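PDB 6HXI: succinyl-CoA ligase (ADP-forming) subunit alpha from Methanosaeta concilii, which is a succinyl-CoA ligase-family protein that joins a CoA-ligase region to a citrate synthase-like C-terminal region and binds coenzyme A. Local coordinates for residues G452-A464 against F474-I488. Sequence-based numbering, arbitrary orientation.
Sequences GAIDDAAREFKRA and FVGEMKKKGINIPGI. With COA (coenzyme A), chain G.
Glu-477 OE1 is gripped by two cations: Lys-481 NZ, four residues further on, lies 2.8 Å from it, above the carboxylate plane, and Arg-463 NH2 of the facing helix completes a salt bridge at 3.3 Å. The same NH2 donates to Glu-460 OE2 (2.8 Å, N-H...O angle 144°). The arginine chain leaves with CG anti to the backbone N (chi1 175°) and bends at chi3, which brings NH2 between the two acids; sharing it should ease the repulsion between these carboxylates.

Next to this network Phe-474 enters as a knob among Glu-460, Phe-461, Arg-463 and Ala-464. Its edge points at the face of Phe-461 in a T-shaped pair, planes at 73°, with CE2 of Phe-474 over the centre of the Phe-461 ring. Ala-464 CB sits over one face of Phe-474, offset toward the rim, in a CH-pi contact, 3.8 Å from the ring centroid. At the edge of Phe-461, nearly in the ring plane, sits Pro-486 O, 3.3 Å from CE1. The proline ring itself packs on Asp-456, CB to CB 3.5 Å, while Gly-487, with positive phi in a type II turn, lets the backbone pass close to Ala-457.

After the Schellman motif at Gly-482 the chain runs along the coenzyme A adenine: Ile-485 N lies 3.0 Å from N1A, and Ile-488 O lies 3.0 Å from N6A. Lys-479 NZ hydrogen-bonds phosphate oxygen O8A, and Ser-92 of the second subunit joins that site. Helix pair and loop thus supply one side of a coenzyme A site, completed by the second subunit, in a mostly helical citrate synthase-like domain.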
loop_
_atom_site.group_PDB
_atom_site.type_symbol
_atom_site.label_atom_id
_atom_site.label_comp_id
_atom_site.label_asym_id
_atom_site.label_seq_id
_atom_site.Cartn_x
_atom_site.Cartn_y
_atom_site.Cartn_z
ATOM N N GLY B 452 -10.437 -6.702 -12.472
ATOM C CA GLY B 452 -11.745 -7.106 -11.959
ATOM C C GLY B 452 -12.695 -7.809 -12.902
ATOM O O GLY B 452 -13.616 -8.488 -12.448
ATOM N N ALA B 453 -12.492 -7.682 -14.204
ATOM C CA ALA B 453 -13.379 -8.327 -15.188
ATOM C C ALA B 453 -13.257 -9.855 -15.133
ATOM O O ALA B 453 -14.152 -10.532 -15.631
ATOM C CB ALA B 453 -13.076 -7.831 -16.599
ATOM N N ILE B 454 -12.164 -10.380 -14.483
ATOM C CA ILE B 454 -11.907 -11.822 -14.349
ATOM C C ILE B 454 -12.969 -12.418 -13.473
ATOM O O ILE B 454 -13.621 -13.366 -13.900
ATOM C CB ILE B 454 -10.490 -12.188 -13.843
ATOM C CG1 ILE B 454 -9.412 -11.569 -14.741
ATOM C CG2 ILE B 454 -10.341 -13.732 -13.769
ATOM C CD1 ILE B 454 -7.946 -11.796 -14.283
ATOM N N ASP B 455 -13.181 -11.797 -12.315
ATOM C CA ASP B 455 -14.187 -12.194 -11.303
ATOM C C ASP B 455 -15.601 -11.991 -11.831
ATOM O O ASP B 455 -16.401 -12.862 -11.633
ATOM C CB ASP B 455 -14.048 -11.317 -10.067
ATOM C CG ASP B 455 -13.569 -12.095 -8.868
ATOM O OD1 ASP B 455 -13.595 -13.316 -8.943
ATOM O OD2 ASP B 455 -13.174 -11.469 -7.883
ATOM N N ASP B 456 -15.871 -10.833 -12.427
ATOM C CA ASP B 456 -17.192 -10.490 -12.966
ATOM C C ASP B 456 -17.595 -11.481 -14.013
ATOM O O ASP B 456 -18.754 -11.869 -13.987
ATOM C CB ASP B 456 -17.245 -9.092 -13.602
ATOM C CG ASP B 456 -17.058 -7.891 -12.719
ATOM O OD1 ASP B 456 -17.213 -8.030 -11.485
ATOM O OD2 ASP B 456 -16.782 -6.785 -13.269
ATOM N N ALA B 457 -16.658 -11.895 -14.921
ATOM C CA ALA B 457 -16.950 -12.875 -15.981
ATOM C C ALA B 457 -17.264 -14.220 -15.375
ATOM O O ALA B 457 -18.280 -14.811 -15.741
ATOM C CB ALA B 457 -15.796 -13.013 -16.963
ATOM N N ALA B 458 -16.431 -14.691 -14.432
ATOM C CA ALA B 458 -16.700 -15.945 -13.730
ATOM C C ALA B 458 -18.117 -15.915 -13.095
ATOM O O ALA B 458 -18.896 -16.810 -13.348
ATOM C CB ALA B 458 -15.625 -16.209 -12.683
ATOM N N ARG B 459 -18.438 -14.841 -12.383
ATOM C CA ARG B 459 -19.692 -14.578 -11.681
ATOM C C ARG B 459 -20.903 -14.605 -12.610
ATOM O O ARG B 459 -21.803 -15.419 -12.415
ATOM C CB ARG B 459 -19.576 -13.194 -11.015
ATOM C CG ARG B 459 -20.567 -12.885 -9.906
ATOM C CD ARG B 459 -19.893 -12.166 -8.736
ATOM N NE ARG B 459 -18.927 -11.138 -9.141
ATOM C CZ ARG B 459 -17.874 -10.776 -8.421
ATOM N NH1 ARG B 459 -17.066 -9.819 -8.854
ATOM N NH2 ARG B 459 -17.630 -11.354 -7.253
ATOM N N GLU B 460 -20.904 -13.726 -13.631
ATOM C CA GLU B 460 -21.989 -13.555 -14.591
ATOM C C GLU B 460 -22.243 -14.754 -15.465
ATOM O O GLU B 460 -23.417 -15.111 -15.652
ATOM C CB GLU B 460 -21.805 -12.276 -15.446
ATOM C CG GLU B 460 -22.076 -10.988 -14.663
ATOM C CD GLU B 460 -23.284 -10.953 -13.737
ATOM O OE1 GLU B 460 -23.136 -10.513 -12.574
ATOM O OE2 GLU B 460 -24.385 -11.354 -14.179
ATOM N N PHE B 461 -21.173 -15.367 -16.027
ATOM C CA PHE B 461 -21.326 -16.561 -16.870
ATOM C C PHE B 461 -21.813 -17.757 -16.048
ATOM O O PHE B 461 -22.696 -18.467 -16.504
ATOM C CB PHE B 461 -20.042 -16.886 -17.653
ATOM C CG PHE B 461 -19.836 -16.032 -18.888
ATOM C CD1 PHE B 461 -19.359 -14.727 -18.784
ATOM C CD2 PHE B 461 -20.174 -16.508 -20.146
ATOM C CE1 PHE B 461 -19.185 -13.936 -19.926
ATOM C CE2 PHE B 461 -19.988 -15.711 -21.290
ATOM C CZ PHE B 461 -19.480 -14.445 -21.172
ATOM N N LYS B 462 -21.263 -17.969 -14.834
ATOM C CA LYS B 462 -21.664 -19.095 -13.973
ATOM C C LYS B 462 -23.182 -19.011 -13.663
ATOM O O LYS B 462 -23.896 -19.989 -13.837
ATOM C CB LYS B 462 -20.831 -19.128 -12.674
ATOM C CG LYS B 462 -20.862 -20.454 -11.968
ATOM C CD LYS B 462 -20.587 -20.364 -10.482
ATOM C CE LYS B 462 -20.772 -21.748 -9.915
ATOM N NZ LYS B 462 -21.497 -21.764 -8.620
ATOM N N ARG B 463 -23.658 -17.835 -13.247
ATOM C CA ARG B 463 -25.060 -17.575 -12.915
ATOM C C ARG B 463 -25.986 -17.855 -14.115
ATOM O O ARG B 463 -26.927 -18.626 -13.982
ATOM C CB ARG B 463 -25.220 -16.139 -12.377
ATOM C CG ARG B 463 -26.668 -15.724 -12.116
ATOM C CD ARG B 463 -26.845 -14.218 -12.027
ATOM N NE ARG B 463 -26.367 -13.512 -13.222
ATOM C CZ ARG B 463 -27.073 -13.322 -14.334
ATOM N NH1 ARG B 463 -28.310 -13.794 -14.436
ATOM N NH2 ARG B 463 -26.542 -12.667 -15.358
ATOM N N ALA B 464 -25.683 -17.311 -15.284
ATOM C CA ALA B 464 -26.490 -17.525 -16.476
ATOM C C ALA B 464 -26.640 -19.002 -16.790
ATOM O O ALA B 464 -27.759 -19.485 -16.916
ATOM C CB ALA B 464 -25.884 -16.786 -17.663
ATOM N N PHE B 474 -29.290 -14.644 -21.954
ATOM C CA PHE B 474 -28.251 -13.978 -21.164
ATOM C C PHE B 474 -27.804 -12.713 -21.885
ATOM O O PHE B 474 -27.781 -11.639 -21.275
ATOM C CB PHE B 474 -27.054 -14.924 -20.915
ATOM C CG PHE B 474 -25.807 -14.309 -20.296
ATOM C CD1 PHE B 474 -25.889 -13.533 -19.136
ATOM C CD2 PHE B 474 -24.545 -14.582 -20.820
ATOM C CE1 PHE B 474 -24.736 -13.042 -18.517
ATOM C CE2 PHE B 474 -23.397 -14.075 -20.209
ATOM C CZ PHE B 474 -23.503 -13.320 -19.049
ATOM N N VAL B 475 -27.496 -12.833 -23.197
ATOM C CA VAL B 475 -27.095 -11.698 -24.045
ATOM C C VAL B 475 -28.208 -10.634 -23.995
ATOM O O VAL B 475 -27.920 -9.483 -23.676
ATOM C CB VAL B 475 -26.699 -12.160 -25.480
ATOM C CG1 VAL B 475 -26.499 -10.983 -26.440
ATOM C CG2 VAL B 475 -25.450 -13.036 -25.440
ATOM N N GLY B 476 -29.463 -11.065 -24.172
ATOM C CA GLY B 476 -30.641 -10.200 -24.108
ATOM C C GLY B 476 -30.855 -9.512 -22.768
ATOM O O GLY B 476 -31.066 -8.305 -22.730
ATOM N N GLU B 477 -30.794 -10.269 -21.651
ATOM C CA GLU B 477 -30.959 -9.743 -20.286
ATOM C C GLU B 477 -29.934 -8.629 -19.963
ATOM O O GLU B 477 -30.297 -7.581 -19.420
ATOM C CB GLU B 477 -30.856 -10.897 -19.247
ATOM C CG GLU B 477 -30.883 -10.437 -17.795
ATOM C CD GLU B 477 -30.350 -11.405 -16.759
ATOM O OE1 GLU B 477 -29.334 -11.071 -16.107
ATOM O OE2 GLU B 477 -30.982 -12.466 -16.554
ATOM N N MET B 478 -28.651 -8.874 -20.291
ATOM C CA MET B 478 -27.551 -7.941 -20.039
ATOM C C MET B 478 -27.714 -6.642 -20.819
ATOM O O MET B 478 -27.415 -5.575 -20.286
ATOM C CB MET B 478 -26.208 -8.600 -20.332
ATOM C CG MET B 478 -25.883 -9.726 -19.375
ATOM S SD MET B 478 -25.612 -9.203 -17.660
ATOM C CE MET B 478 -23.919 -8.626 -17.744
ATOM N N LYS B 479 -28.183 -6.739 -22.083
ATOM C CA LYS B 479 -28.450 -5.590 -22.953
ATOM C C LYS B 479 -29.572 -4.711 -22.335
ATOM O O LYS B 479 -29.425 -3.487 -22.328
ATOM C CB LYS B 479 -28.831 -6.064 -24.362
ATOM C CG LYS B 479 -29.032 -4.933 -25.376
ATOM C CD LYS B 479 -29.754 -5.437 -26.615
ATOM C CE LYS B 479 -30.390 -4.319 -27.392
ATOM N NZ LYS B 479 -30.761 -4.777 -28.764
ATOM N N LYS B 480 -30.656 -5.341 -21.789
ATOM C CA LYS B 480 -31.812 -4.665 -21.162
ATOM C C LYS B 480 -31.409 -3.854 -19.951
ATOM O O LYS B 480 -31.897 -2.736 -19.780
ATOM C CB LYS B 480 -32.905 -5.669 -20.771
ATOM C CG LYS B 480 -34.288 -5.033 -20.566
ATOM C CD LYS B 480 -35.388 -6.096 -20.403
ATOM C CE LYS B 480 -36.784 -5.578 -20.670
ATOM N NZ LYS B 480 -37.806 -6.657 -20.569
ATOM N N LYS B 481 -30.486 -4.400 -19.134
ATOM C CA LYS B 481 -29.958 -3.769 -17.927
ATOM C C LYS B 481 -28.906 -2.719 -18.258
ATOM O O LYS B 481 -28.463 -2.012 -17.359
ATOM C CB LYS B 481 -29.360 -4.848 -16.995
ATOM C CG LYS B 481 -30.405 -5.765 -16.355
ATOM C CD LYS B 481 -29.886 -7.190 -16.118
ATOM C CE LYS B 481 -29.291 -7.425 -14.747
ATOM N NZ LYS B 481 -28.724 -8.796 -14.610
ATOM N N GLY B 482 -28.498 -2.643 -19.525
ATOM C CA GLY B 482 -27.461 -1.722 -19.990
ATOM C C GLY B 482 -26.064 -2.076 -19.489
ATOM O O GLY B 482 -25.225 -1.186 -19.297
ATOM N N ILE B 483 -25.805 -3.383 -19.271
ATOM C CA ILE B 483 -24.519 -3.863 -18.764
ATOM C C ILE B 483 -23.784 -4.618 -19.849
ATOM O O ILE B 483 -24.266 -5.656 -20.332
ATOM C CB ILE B 483 -24.626 -4.768 -17.476
ATOM C CG1 ILE B 483 -25.676 -4.252 -16.427
ATOM C CG2 ILE B 483 -23.247 -4.973 -16.836
ATOM C CD1 ILE B 483 -25.267 -3.083 -15.519
ATOM N N ASN B 484 -22.581 -4.148 -20.187
ATOM C CA ASN B 484 -21.746 -4.860 -21.129
ATOM C C ASN B 484 -21.355 -6.150 -20.448
ATOM O O ASN B 484 -21.206 -6.180 -19.220
ATOM C CB ASN B 484 -20.499 -4.060 -21.457
ATOM C CG ASN B 484 -20.725 -3.016 -22.501
ATOM O OD1 ASN B 484 -21.776 -2.944 -23.134
ATOM N ND2 ASN B 484 -19.733 -2.193 -22.713
ATOM N N ILE B 485 -21.250 -7.227 -21.221
ATOM C CA ILE B 485 -20.916 -8.512 -20.646
ATOM C C ILE B 485 -19.446 -8.517 -20.244
ATOM O O ILE B 485 -18.595 -8.296 -21.110
ATOM C CB ILE B 485 -21.292 -9.725 -21.547
ATOM C CG1 ILE B 485 -22.810 -9.760 -21.828
ATOM C CG2 ILE B 485 -20.822 -11.021 -20.879
ATOM C CD1 ILE B 485 -23.196 -10.624 -23.051
ATOM N N PRO B 486 -19.141 -8.750 -18.941
ATOM C CA PRO B 486 -17.731 -8.806 -18.526
ATOM C C PRO B 486 -17.041 -10.008 -19.178
ATOM O O PRO B 486 -17.662 -11.066 -19.319
ATOM C CB PRO B 486 -17.817 -8.900 -17.004
ATOM C CG PRO B 486 -19.134 -9.535 -16.730
ATOM C CD PRO B 486 -20.052 -9.066 -17.820
ATOM N N GLY B 487 -15.822 -9.797 -19.665
ATOM C CA GLY B 487 -15.054 -10.821 -20.356
ATOM C C GLY B 487 -15.297 -10.866 -21.850
ATOM O O GLY B 487 -14.691 -11.668 -22.559
ATOM N N ILE B 488 -16.162 -9.960 -22.342
ATOM C CA ILE B 488 -16.511 -9.837 -23.757
ATOM C C ILE B 488 -16.043 -8.495 -24.266
ATOM O O ILE B 488 -16.360 -7.481 -23.644
ATOM C CB ILE B 488 -18.054 -10.063 -24.018
ATOM C CG1 ILE B 488 -18.465 -11.544 -23.867
ATOM C CG2 ILE B 488 -18.527 -9.497 -25.416
ATOM C CD1 ILE B 488 -17.984 -12.579 -25.037
HETATM N N1A COA G . -20.982 -7.209 -24.215
HETATM C C2A COA G . -22.137 -7.408 -24.859
HETATM N N3A COA G . -22.653 -6.720 -25.887
HETATM C C4A COA G . -21.869 -5.681 -26.215
HETATM C C5A COA G . -20.657 -5.345 -25.638
HETATM C C6A COA G . -20.188 -6.185 -24.608
HETATM N N6A COA G . -18.997 -6.043 -24.028
HETATM N N7A COA G . -20.178 -4.155 -26.162
HETATM C C8A COA G . -21.087 -3.809 -27.036
HETATM N N9A COA G . -22.143 -4.681 -27.120
HETATM C C1B COA G . -23.334 -4.566 -27.961
HETATM C C2B COA G . -24.137 -3.282 -27.794
HETATM O O2B COA G . -25.007 -3.361 -26.663
HETATM C C3B COA G . -24.906 -3.263 -29.119
HETATM O O3B COA G . -26.044 -4.151 -29.096
HETATM P P3B COA G . -27.342 -3.950 -30.001
HETATM O O7A COA G . -26.875 -3.827 -31.412
HETATM O O8A COA G . -28.194 -5.142 -29.753
HETATM O O9A COA G . -28.046 -2.696 -29.450
HETATM C C4B COA G . -23.946 -3.925 -30.115
HETATM O O4B COA G . -22.947 -4.600 -29.321
HETATM C C5B COA G . -23.286 -2.991 -31.097
HETATM O O5B COA G . -22.839 -1.832 -30.367
HETATM P P1A COA G . -23.018 -0.322 -30.968
HETATM O O1A COA G . -22.183 0.701 -30.291
HETATM O O2A COA G . -24.480 0.076 -31.088
HETATM O O3A COA G . -22.445 -0.672 -32.416
HETATM P P2A COA G . -21.947 0.041 -33.750
HETATM O O4A COA G . -20.500 0.315 -33.657
HETATM O O5A COA G . -22.236 -0.948 -34.855
HETATM O O6A COA G . -22.805 1.405 -33.920
HETATM C CBP COA G . -23.990 2.413 -35.799
HETATM C CCP COA G . -24.064 1.441 -34.616
HETATM C CDP COA G . -25.364 2.437 -36.484
HETATM C CEP COA G . -23.629 3.837 -35.332
HETATM C CAP COA G . -22.903 1.908 -36.788
HETATM O OAP COA G . -23.034 0.519 -37.029
HETATM C C9P COA G . -22.796 2.643 -38.118
HETATM O O9P COA G . -22.183 3.711 -38.183
HETATM N N8P COA G . -23.379 2.061 -39.179
HETATM C C7P COA G . -23.443 2.691 -40.491
HETATM C C6P COA G . -24.859 3.006 -40.889
HETATM C C5P COA G . -24.950 3.565 -42.289
HETATM O O5P COA G . -24.129 3.249 -43.149
HETATM N N4P COA G . -25.943 4.422 -42.520
HETATM C C3P COA G . -26.104 5.130 -43.783
HETATM C C2P COA G . -25.212 6.351 -43.888
HETATM S S1P COA G . -25.714 7.185 -45.419
#